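Local coordinates for WbbM protein (Klebsiella pneumoniae, PDB 6U4B) that probably transfers sugars as a trimeric, bifunctional glycosyltransferase that polymerises O-antigen polysaccharide, with magnesium bound in one of its domains, at residues A[156-161]-A[169-174]; A[202-207]-A[265-270]; A[308-313]-A[344-349]; A[338-343]-A[383-388]. All blocks are in the same frame, centred on the assembly; numbering follows the deposited sequence.

Contact 1: residues A[156-161]-A[169-174]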
# COMPACT_ATOMS: atom_id res chain seq x y z
N LYS A 156 -55.31 -21.20 -18.59
CA LYS A 156 -56.34 -21.00 -19.60
C LYS A 156 -55.89 -19.98 -20.63
O LYS A 156 -55.11 -19.07 -20.33
CB LYS A 156 -57.65 -20.54 -18.95
CG LYS A 156 -58.22 -21.50 -17.92
CD LYS A 156 -59.69 -21.22 -17.66
CE LYS A 156 -59.94 -20.76 -16.24
NZ LYS A 156 -61.15 -21.40 -15.66
N LYS A 157 -56.38 -20.13 -21.85
CA LYS A 157 -56.14 -19.12 -22.87
C LYS A 157 -56.76 -17.79 -22.45
O LYS A 157 -57.73 -17.75 -21.68
CB LYS A 157 -56.74 -19.55 -24.22
CG LYS A 157 -55.92 -20.58 -24.98
CD LYS A 157 -56.55 -20.87 -26.34
CE LYS A 157 -55.76 -21.89 -27.13
NZ LYS A 157 -56.44 -22.24 -28.41
N TRP A 158 -56.18 -16.71 -22.95
CA TRP A 158 -56.69 -15.37 -22.71
C TRP A 158 -57.10 -14.76 -24.05
O TRP A 158 -56.40 -14.91 -25.05
CB TRP A 158 -55.63 -14.50 -22.02
CG TRP A 158 -56.12 -13.13 -21.64
CD1 TRP A 158 -57.00 -12.83 -20.64
CD2 TRP A 158 -55.75 -11.89 -22.24
NE1 TRP A 158 -57.20 -11.47 -20.59
CE2 TRP A 158 -56.45 -10.87 -21.56
CE3 TRP A 158 -54.90 -11.54 -23.30
CZ2 TRP A 158 -56.32 -9.52 -21.90
CZ3 TRP A 158 -54.77 -10.20 -23.63
CH2 TRP A 158 -55.48 -9.21 -22.93
N SER A 159 -58.24 -14.08 -24.05
CA SER A 159 -58.81 -13.53 -25.28
C SER A 159 -58.30 -12.11 -25.51
O SER A 159 -58.42 -11.26 -24.63
CB SER A 159 -60.34 -13.54 -25.22
OG SER A 159 -60.90 -12.84 -26.31
N VAL A 160 -57.75 -11.87 -26.70
CA VAL A 160 -57.27 -10.54 -27.05
C VAL A 160 -58.36 -9.63 -27.59
O VAL A 160 -58.14 -8.42 -27.72
CB VAL A 160 -56.14 -10.62 -28.10
CG1 VAL A 160 -54.95 -11.40 -27.54
CG2 VAL A 160 -56.64 -11.26 -29.38
N THR A 161 -59.54 -10.17 -27.90
CA THR A 161 -60.61 -9.33 -28.42
C THR A 161 -61.20 -8.44 -27.34
O THR A 161 -61.67 -7.33 -27.64
CB THR A 161 -61.71 -10.20 -29.05
OG1 THR A 161 -62.06 -11.26 -28.16
CG2 THR A 161 -61.23 -10.78 -30.37
N TYR A 169 -51.71 -11.34 -33.72
CA TYR A 169 -50.74 -10.48 -34.39
C TYR A 169 -51.01 -9.02 -34.06
O TYR A 169 -50.11 -8.28 -33.65
CB TYR A 169 -50.78 -10.71 -35.90
CG TYR A 169 -49.85 -9.81 -36.68
CD1 TYR A 169 -50.26 -8.56 -37.13
CD2 TYR A 169 -48.55 -10.22 -36.98
CE1 TYR A 169 -49.40 -7.74 -37.84
CE2 TYR A 169 -47.70 -9.40 -37.70
CZ TYR A 169 -48.13 -8.17 -38.12
OH TYR A 169 -47.27 -7.35 -38.83
N ASP A 170 -52.26 -8.58 -34.25
CA ASP A 170 -52.61 -7.19 -33.96
C ASP A 170 -52.41 -6.85 -32.49
O ASP A 170 -52.14 -5.69 -32.15
CB ASP A 170 -54.06 -6.94 -34.39
CG ASP A 170 -54.46 -5.49 -34.27
OD1 ASP A 170 -53.68 -4.61 -34.69
OD2 ASP A 170 -55.58 -5.23 -33.78
N HIS A 171 -52.51 -7.85 -31.61
CA HIS A 171 -52.31 -7.60 -30.18
C HIS A 171 -50.86 -7.25 -29.89
O HIS A 171 -50.58 -6.43 -29.00
CB HIS A 171 -52.74 -8.82 -29.37
CG HIS A 171 -52.84 -8.56 -27.90
ND1 HIS A 171 -53.74 -7.67 -27.36
CD2 HIS A 171 -52.15 -9.08 -26.85
CE1 HIS A 171 -53.60 -7.65 -26.05
NE2 HIS A 171 -52.65 -8.50 -25.71
N TYR A 172 -49.91 -7.85 -30.62
CA TYR A 172 -48.52 -7.46 -30.46
C TYR A 172 -48.29 -6.04 -30.96
O TYR A 172 -47.59 -5.26 -30.31
CB TYR A 172 -47.60 -8.45 -31.19
CG TYR A 172 -46.15 -8.36 -30.75
CD1 TYR A 172 -45.33 -7.32 -31.18
CD2 TYR A 172 -45.60 -9.32 -29.92
CE1 TYR A 172 -44.01 -7.24 -30.78
CE2 TYR A 172 -44.27 -9.25 -29.52
CZ TYR A 172 -43.48 -8.21 -29.95
OH TYR A 172 -42.17 -8.14 -29.55
N GLU A 173 -48.88 -5.70 -32.10
CA GLU A 173 -48.64 -4.39 -32.70
C GLU A 173 -49.19 -3.27 -31.83
O GLU A 173 -48.58 -2.20 -31.72
CB GLU A 173 -49.23 -4.33 -34.10
CG GLU A 173 -49.07 -2.99 -34.77
CD GLU A 173 -49.25 -3.06 -36.27
OE1 GLU A 173 -49.34 -4.18 -36.81
OE2 GLU A 173 -49.30 -1.99 -36.92
N ARG A 174 -50.35 -3.48 -31.21
CA ARG A 174 -50.95 -2.46 -30.36
C ARG A 174 -50.36 -2.42 -28.96
O ARG A 174 -50.77 -1.57 -28.16
CB ARG A 174 -52.46 -2.68 -30.28
CG ARG A 174 -53.17 -2.52 -31.62
CD ARG A 174 -54.56 -3.14 -31.60
NE ARG A 174 -55.46 -2.48 -30.66
CZ ARG A 174 -55.75 -2.95 -29.45
NH1 ARG A 174 -56.59 -2.28 -28.66
NH2 ARG A 174 -55.21 -4.08 -29.03
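Val160 and His171 mark the closest backbone approach, with CA atoms 6.6 Å apart. Residues 156-161 run off the end of strand 152-159, and residues 169-173 belong to the short helix 168-173. Only seven residues separate the two segments, so this is a local strand-loop-helix packing in the DUF4422 region. His171 is the side chain that bridges the gap. Its CG lies anti to the backbone N (chi1 -168°), which carries the imidazole out from the helix to the strand end. Val160 covers one face of this ring. Its CG1 sits 3.8 Å from the centroid of the His171 ring, close to the ring normal, in a CH-pi contact. Trp158 approaches the far end of the imidazole. Its six-membered ring and the His171 ring meet obliquely, their planes inclined at 58°. His171 ND1 is hydrogen-bonded to Ser165 OG in the connecting loop. The bond to Ser165 probably fixes the flip of the ring between its aromatic and aliphatic neighbours. Tyr212 also meets the His171 ring edge-to-face. The nearest approach between the Trp158 and His171 rings is at the Trp158 edge, where CZ3 comes within 3.4 Å of His171 NE2, which lies near the indole plane.

Contact 2: residues A[202-207]-A[265-270]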
# COMPACT_ATOMS: atom_id res chain seq x y z
N LYS A 202 -49.69 -18.85 -39.21
CA LYS A 202 -50.91 -18.18 -39.67
C LYS A 202 -52.07 -18.42 -38.72
O LYS A 202 -52.86 -17.51 -38.44
CB LYS A 202 -51.28 -18.66 -41.07
CG LYS A 202 -50.31 -18.29 -42.17
CD LYS A 202 -50.90 -18.66 -43.52
CE LYS A 202 -49.93 -18.37 -44.65
NZ LYS A 202 -48.74 -19.25 -44.59
N THR A 203 -52.20 -19.65 -38.22
CA THR A 203 -53.31 -19.99 -37.33
C THR A 203 -53.27 -19.13 -36.07
O THR A 203 -54.29 -18.55 -35.67
CB THR A 203 -53.27 -21.47 -36.97
OG1 THR A 203 -53.35 -22.26 -38.17
CG2 THR A 203 -54.43 -21.83 -36.05
N PHE A 204 -52.11 -19.04 -35.43
CA PHE A 204 -51.99 -18.28 -34.20
C PHE A 204 -52.18 -16.79 -34.45
O PHE A 204 -52.90 -16.11 -33.72
CB PHE A 204 -50.64 -18.53 -33.53
CG PHE A 204 -50.32 -17.55 -32.45
CD1 PHE A 204 -51.02 -17.57 -31.25
CD2 PHE A 204 -49.33 -16.60 -32.63
CE1 PHE A 204 -50.73 -16.67 -30.24
CE2 PHE A 204 -49.03 -15.69 -31.63
CZ PHE A 204 -49.73 -15.73 -30.43
N ASN A 205 -51.53 -16.26 -35.49
CA ASN A 205 -51.60 -14.82 -35.76
C ASN A 205 -53.03 -14.39 -36.06
O ASN A 205 -53.44 -13.29 -35.67
CB ASN A 205 -50.67 -14.45 -36.91
CG ASN A 205 -49.23 -14.28 -36.45
OD1 ASN A 205 -48.97 -13.98 -35.29
ND2 ASN A 205 -48.29 -14.47 -37.37
N ASP A 206 -53.80 -15.23 -36.75
CA ASP A 206 -55.19 -14.90 -37.06
C ASP A 206 -56.16 -15.28 -35.95
O ASP A 206 -57.33 -14.87 -36.01
CB ASP A 206 -55.63 -15.58 -38.36
CG ASP A 206 -54.96 -14.99 -39.59
OD1 ASP A 206 -55.26 -15.45 -40.71
OD2 ASP A 206 -54.13 -14.07 -39.43
N ALA A 207 -55.72 -16.03 -34.95
CA ALA A 207 -56.59 -16.41 -33.86
C ALA A 207 -56.79 -15.24 -32.89
O ALA A 207 -55.99 -14.31 -32.83
CB ALA A 207 -56.04 -17.62 -33.10
N TYR A 265 -45.63 -23.05 -31.45
CA TYR A 265 -45.10 -24.40 -31.29
C TYR A 265 -46.19 -25.39 -30.88
O TYR A 265 -46.25 -26.50 -31.41
CB TYR A 265 -43.97 -24.39 -30.26
CG TYR A 265 -43.41 -25.76 -29.95
CD1 TYR A 265 -42.44 -26.34 -30.75
CD2 TYR A 265 -43.86 -26.48 -28.85
CE1 TYR A 265 -41.93 -27.59 -30.47
CE2 TYR A 265 -43.35 -27.74 -28.56
CZ TYR A 265 -42.39 -28.29 -29.37
OH TYR A 265 -41.89 -29.53 -29.08
N ILE A 266 -47.05 -25.00 -29.93
CA ILE A 266 -48.11 -25.89 -29.48
C ILE A 266 -49.11 -26.17 -30.60
O ILE A 266 -49.52 -27.31 -30.80
CB ILE A 266 -48.81 -25.31 -28.23
CG1 ILE A 266 -47.88 -25.35 -27.02
CG2 ILE A 266 -50.10 -26.06 -27.94
CD1 ILE A 266 -48.48 -24.78 -25.77
N ILE A 267 -49.49 -25.13 -31.34
CA ILE A 267 -50.46 -25.30 -32.42
C ILE A 267 -49.93 -26.26 -33.47
O ILE A 267 -50.67 -27.07 -34.03
CB ILE A 267 -50.83 -23.93 -33.02
CG1 ILE A 267 -51.65 -23.11 -32.01
CG2 ILE A 267 -51.58 -24.09 -34.33
CD1 ILE A 267 -51.94 -21.70 -32.46
N LYS A 268 -48.62 -26.19 -33.75
CA LYS A 268 -48.01 -27.12 -34.69
C LYS A 268 -48.10 -28.56 -34.20
O LYS A 268 -48.35 -29.48 -34.98
CB LYS A 268 -46.56 -26.72 -34.94
CG LYS A 268 -45.70 -27.78 -35.60
CD LYS A 268 -46.11 -28.01 -37.04
CE LYS A 268 -45.02 -28.77 -37.79
NZ LYS A 268 -44.52 -29.93 -37.01
N LEU A 269 -47.91 -28.77 -32.89
CA LEU A 269 -48.00 -30.12 -32.34
C LEU A 269 -49.43 -30.65 -32.42
O LEU A 269 -49.63 -31.85 -32.68
CB LEU A 269 -47.50 -30.13 -30.90
CG LEU A 269 -46.08 -30.65 -30.65
CD1 LEU A 269 -45.09 -30.02 -31.62
CD2 LEU A 269 -45.67 -30.38 -29.21
N GLN A 270 -50.42 -29.79 -32.21
CA GLN A 270 -51.81 -30.21 -32.31
C GLN A 270 -52.21 -30.49 -33.76
O GLN A 270 -53.04 -31.37 -34.01
CB GLN A 270 -52.73 -29.16 -31.70
CG GLN A 270 -52.47 -28.92 -30.22
CD GLN A 270 -53.11 -27.65 -29.70
OE1 GLN A 270 -53.00 -26.59 -30.32
NE2 GLN A 270 -53.78 -27.74 -28.56
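Phe204 and Ile267 bring helices 198-206 and 253-272 together, with their CA atoms 7.4 Å apart. This is helix-to-helix packing in the DUF4422 region, away from the known metal sites. Ile267 is the central side chain and makes its contacts through two branches. Its long branch is extended (chi2 174°) and ends against the base of Phe204, with CD1 3.6 Å from Phe204 CB. Its short branch turns to Thr203, where Ile267 CG2 lies 4.0 Å from Thr203 CG2. Both methyl groups in that pair stand anti to their own backbone N. Ile267 CD1 meets the Phe204 ring obliquely. The Phe204 side chain also packs on Arg260, Asn263 and Ile264, earlier on the same long helix. Thr203 turns only carbon to Ile267. Its OG1 is hydrogen-bonded to Thr199 O, one turn back in its own helix, and makes a weak hydrogen bond with Gln271 NE2, just past the other segment. Ala200 extends the apolar patch by touching Ile267 as well. Between the two segments themselves the contact is therefore aliphatic. It rests on dispersion and the exclusion of water, without a directional bond.

Contact 3: residues A[308-313]-A[344-349]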
# COMPACT_ATOMS: atom_id res chain seq x y z
N PHE A 308 -25.29 -3.02 7.81
CA PHE A 308 -25.12 -1.58 7.61
C PHE A 308 -25.83 -1.16 6.34
O PHE A 308 -26.16 -1.98 5.48
CB PHE A 308 -23.63 -1.18 7.56
CG PHE A 308 -22.81 -1.96 6.57
CD1 PHE A 308 -22.04 -3.04 6.98
CD2 PHE A 308 -22.78 -1.60 5.23
CE1 PHE A 308 -21.27 -3.75 6.08
CE2 PHE A 308 -22.02 -2.31 4.32
CZ PHE A 308 -21.26 -3.38 4.74
N ASP A 309 -26.06 0.15 6.23
CA ASP A 309 -26.59 0.76 5.03
C ASP A 309 -25.43 1.33 4.22
O ASP A 309 -24.26 1.14 4.54
CB ASP A 309 -27.64 1.82 5.38
CG ASP A 309 -27.11 2.90 6.32
OD1 ASP A 309 -25.88 2.99 6.51
OD2 ASP A 309 -27.93 3.65 6.88
N ASP A 310 -25.76 2.07 3.15
CA ASP A 310 -24.71 2.57 2.27
C ASP A 310 -23.83 3.61 2.97
O ASP A 310 -22.62 3.66 2.73
CB ASP A 310 -25.33 3.15 1.00
CG ASP A 310 -24.29 3.47 -0.06
OD1 ASP A 310 -24.01 4.66 -0.28
OD2 ASP A 310 -23.73 2.52 -0.65
N ASN A 311 -24.42 4.43 3.84
CA ASN A 311 -23.65 5.46 4.52
C ASN A 311 -22.64 4.89 5.50
O ASN A 311 -21.69 5.59 5.87
CB ASN A 311 -24.58 6.44 5.23
CG ASN A 311 -25.01 7.59 4.33
OD1 ASN A 311 -24.21 8.11 3.54
ND2 ASN A 311 -26.27 7.99 4.43
N TYR A 312 -22.80 3.64 5.93
CA TYR A 312 -21.82 2.97 6.78
C TYR A 312 -21.02 1.92 6.03
O TYR A 312 -20.35 1.09 6.65
CB TYR A 312 -22.50 2.35 8.00
CG TYR A 312 -22.50 3.25 9.22
CD1 TYR A 312 -22.50 2.72 10.50
CD2 TYR A 312 -22.51 4.64 9.08
CE1 TYR A 312 -22.50 3.54 11.62
CE2 TYR A 312 -22.51 5.46 10.19
CZ TYR A 312 -22.51 4.91 11.46
OH TYR A 312 -22.51 5.73 12.57
N ALA A 313 -21.08 1.93 4.69
CA ALA A 313 -20.31 0.98 3.91
C ALA A 313 -18.81 1.19 4.08
O ALA A 313 -18.04 0.22 4.05
CB ALA A 313 -20.69 1.08 2.43
N TYR A 344 -24.57 -0.50 -5.54
CA TYR A 344 -23.93 -1.53 -6.34
C TYR A 344 -22.42 -1.36 -6.35
O TYR A 344 -21.67 -2.33 -6.24
CB TYR A 344 -24.48 -1.52 -7.77
CG TYR A 344 -23.93 -2.62 -8.64
CD1 TYR A 344 -22.81 -2.41 -9.44
CD2 TYR A 344 -24.52 -3.88 -8.66
CE1 TYR A 344 -22.30 -3.42 -10.24
CE2 TYR A 344 -24.02 -4.89 -9.46
CZ TYR A 344 -22.91 -4.66 -10.24
OH TYR A 344 -22.41 -5.67 -11.03
N LEU A 345 -21.95 -0.11 -6.45
CA LEU A 345 -20.52 0.17 -6.42
C LEU A 345 -19.90 -0.28 -5.10
O LEU A 345 -18.86 -0.95 -5.09
CB LEU A 345 -20.27 1.66 -6.65
CG LEU A 345 -18.82 2.13 -6.65
CD1 LEU A 345 -17.99 1.37 -7.68
CD2 LEU A 345 -18.74 3.63 -6.91
N ASN A 346 -20.54 0.06 -3.98
CA ASN A 346 -19.98 -0.31 -2.68
C ASN A 346 -20.01 -1.82 -2.46
O ASN A 346 -19.06 -2.39 -1.92
CB ASN A 346 -20.70 0.42 -1.55
CG ASN A 346 -20.13 1.80 -1.30
OD1 ASN A 346 -18.93 2.02 -1.44
ND2 ASN A 346 -21.00 2.74 -0.92
N LYS A 347 -21.10 -2.48 -2.88
CA LYS A 347 -21.15 -3.93 -2.76
C LYS A 347 -20.05 -4.59 -3.58
O LYS A 347 -19.44 -5.57 -3.14
CB LYS A 347 -22.53 -4.45 -3.20
CG LYS A 347 -23.63 -4.18 -2.18
CD LYS A 347 -24.88 -5.03 -2.43
CE LYS A 347 -25.77 -4.45 -3.51
NZ LYS A 347 -27.14 -5.05 -3.48
N THR A 348 -19.77 -4.05 -4.77
CA THR A 348 -18.68 -4.58 -5.59
C THR A 348 -17.33 -4.37 -4.90
O THR A 348 -16.51 -5.29 -4.83
CB THR A 348 -18.69 -3.92 -6.96
OG1 THR A 348 -19.89 -4.29 -7.67
CG2 THR A 348 -17.48 -4.34 -7.76
N ARG A 349 -17.09 -3.16 -4.39
CA ARG A 349 -15.84 -2.88 -3.69
C ARG A 349 -15.66 -3.79 -2.49
O ARG A 349 -14.54 -4.23 -2.20
CB ARG A 349 -15.81 -1.41 -3.26
CG ARG A 349 -15.82 -0.42 -4.40
CD ARG A 349 -15.99 1.00 -3.89
NE ARG A 349 -15.59 1.99 -4.89
CZ ARG A 349 -15.60 3.30 -4.68
NH1 ARG A 349 -15.99 3.78 -3.50
NH2 ARG A 349 -15.22 4.14 -5.64
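Asp310 and Asn346 join two parts of the parallel beta-alpha-beta core in the family 8 glycosyltransferase region. Asp310 lies near the C-terminal end of strand 302-309, and Asn346 is in the first turn of helix 344-352, which follows the neighbouring strand 333-340. The polar link is a hydrogen bond of 2.8 Å from Asn346 ND2 to Asp310 OD2. It is nearly straight, with an N-H...O angle of 167°. Asp310 CG is anti to its backbone N (chi1 -170°), which swings the carboxylate across to the helix. OD2 also accepts from Ser343 N, at the N-cap of that helix. An acidic group beside a helix start is probably favoured by the helix dipole. The amide is held at its other end too, as Asn346 OD1 accepts from Trp588 NE1. The remaining contact is van der Waals. Ala313 CB, at the start of helix 313-325, packs against the Asn346 amide, 3.8 Å from its ND2. On the same helix as Asn346, Arg349 forms a salt bridge with Asp577 of a second subunit. The Asn346-Asp310 bond lies in the plane of the amide but reaches OD2 from above the carboxylate plane, 38° out of it.

Contact 4: residues A[338-343]-A[383-388]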
# COMPACT_ATOMS: atom_id res chain seq x y z
N LEU A 338 -25.93 -8.04 6.09
CA LEU A 338 -27.34 -7.68 5.99
C LEU A 338 -27.41 -6.23 5.54
O LEU A 338 -27.33 -5.31 6.36
CB LEU A 338 -28.05 -7.88 7.33
CG LEU A 338 -27.80 -9.24 7.99
CD1 LEU A 338 -28.50 -9.32 9.34
CD2 LEU A 338 -28.25 -10.36 7.08
N GLU A 339 -27.55 -6.02 4.23
CA GLU A 339 -27.39 -4.71 3.64
C GLU A 339 -28.74 -4.00 3.50
O GLU A 339 -29.75 -4.62 3.18
CB GLU A 339 -26.71 -4.80 2.27
CG GLU A 339 -27.41 -5.68 1.24
CD GLU A 339 -28.38 -4.90 0.37
OE1 GLU A 339 -29.31 -5.52 -0.19
OE2 GLU A 339 -28.22 -3.66 0.25
N ASN A 340 -28.73 -2.70 3.77
CA ASN A 340 -29.90 -1.84 3.63
C ASN A 340 -29.60 -0.83 2.52
O ASN A 340 -29.12 0.28 2.78
CB ASN A 340 -30.24 -1.15 4.95
CG ASN A 340 -31.41 -0.19 4.84
OD1 ASN A 340 -32.21 -0.27 3.90
ND2 ASN A 340 -31.52 0.73 5.79
N LYS A 341 -29.87 -1.24 1.28
CA LYS A 341 -29.70 -0.38 0.10
C LYS A 341 -28.27 0.14 -0.02
O LYS A 341 -28.04 1.32 -0.30
CB LYS A 341 -30.72 0.76 0.11
CG LYS A 341 -32.16 0.29 0.03
CD LYS A 341 -33.14 1.43 0.18
CE LYS A 341 -34.58 0.93 0.27
NZ LYS A 341 -35.03 0.27 -0.99
N VAL A 342 -27.31 -0.75 0.20
CA VAL A 342 -25.92 -0.43 -0.12
C VAL A 342 -25.77 -0.39 -1.63
O VAL A 342 -26.32 -1.23 -2.36
CB VAL A 342 -24.97 -1.46 0.52
CG1 VAL A 342 -23.52 -1.11 0.21
CG2 VAL A 342 -25.20 -1.52 2.02
N SER A 343 -25.04 0.61 -2.12
CA SER A 343 -24.93 0.83 -3.56
C SER A 343 -24.28 -0.36 -4.25
O SER A 343 -23.54 -1.14 -3.64
CB SER A 343 -24.12 2.10 -3.84
OG SER A 343 -22.75 1.91 -3.52
N SER A 383 -37.94 -0.62 11.88
CA SER A 383 -36.89 -0.70 10.87
C SER A 383 -36.26 -2.09 10.90
O SER A 383 -35.87 -2.58 11.97
CB SER A 383 -35.83 0.37 11.10
OG SER A 383 -34.68 0.13 10.31
N ALA A 384 -36.16 -2.72 9.73
CA ALA A 384 -35.50 -4.02 9.65
C ALA A 384 -34.02 -3.91 10.02
O ALA A 384 -33.46 -4.82 10.63
CB ALA A 384 -35.67 -4.61 8.25
N SER A 385 -33.38 -2.80 9.66
CA SER A 385 -31.97 -2.63 9.98
C SER A 385 -31.77 -2.33 11.47
O SER A 385 -30.83 -2.82 12.08
CB SER A 385 -31.36 -1.52 9.12
OG SER A 385 -32.14 -0.34 9.19
N THR A 386 -32.66 -1.52 12.05
CA THR A 386 -32.54 -1.20 13.48
C THR A 386 -32.63 -2.46 14.34
O THR A 386 -31.95 -2.57 15.36
CB THR A 386 -33.63 -0.20 13.88
OG1 THR A 386 -33.45 1.02 13.15
CG2 THR A 386 -33.55 0.10 15.38
N TYR A 387 -33.46 -3.42 13.93
CA TYR A 387 -33.68 -4.64 14.70
C TYR A 387 -33.12 -5.88 14.02
O TYR A 387 -33.58 -7.00 14.30
CB TYR A 387 -35.18 -4.81 14.98
CG TYR A 387 -35.76 -3.69 15.81
CD1 TYR A 387 -36.32 -2.57 15.22
CD2 TYR A 387 -35.72 -3.75 17.20
CE1 TYR A 387 -36.84 -1.54 15.99
CE2 TYR A 387 -36.23 -2.73 17.97
CZ TYR A 387 -36.79 -1.63 17.37
OH TYR A 387 -37.31 -0.62 18.15
N ALA A 388 -32.13 -5.71 13.14
CA ALA A 388 -31.61 -6.82 12.35
C ALA A 388 -31.10 -7.96 13.23
O ALA A 388 -31.28 -9.14 12.89
CB ALA A 388 -30.50 -6.33 11.42
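Asn340 and Ser385 face each other with polar atoms that do not bond: Asn340 ND2 stands 3.6 Å from Ser385 OG. Each group is engaged in another direction. Asn340 OD1 accepts from Asn368 ND2, and Ser385 OG donates to Ser383 OG at 2.8 Å. Ser385 OG sits between its backbone N and carbonyl carbon (chi1 51°), which turns it back to Ser383. Ser383 OG also accepts from Thr386 N at 3.1 Å, forming an ST motif. A type I turn follows from Ser385 to Ala388, so the loop is braced largely from within. The second meeting is apolar and looser: Leu338 CD1 lies 4.2 Å from Ala388 CB. The Ala388 side chain is about 13 Å from a bound magnesium ion. At the strand end, Glu339 OE2 accepts from Val342 N at 3.0 Å, closing the bend that leads to helix 344-352. Leu338 and Asn340 project from the same face of strand 333-340, and Ser385 and Ala388 meet them from the loop. That strand lies between the parallel strands 302-309 and 360-366. Ala388 also packs on Ser307 of strand 302-309 and on Val367, while Tyr387 and Thr386 touch helix 505-513.

How the contacts relate
The contacts fall into two pairs in two regions of the chain. Contacts 1 and 2 lie in the DUF4422 range, with centres 13 Å apart. They join where Tyr169 N probably hydrogen-bonds to Asn205 O. Contacts 3 and 4 lie in the family 8 range, with centres 11 Å apart, and share the sheet holding strands 302-309 and 333-340. Their segments alternate along the chain, because strand 333-340 of contact 4 leads into helix 344-352 of contact 3. Between the pairs, centres are 43 to 50 Å apart and nothing touches. Contact 1 closes before contact 2 opens, and both precede the second pair. The separation fits a bifunctional enzyme with two distinct domains.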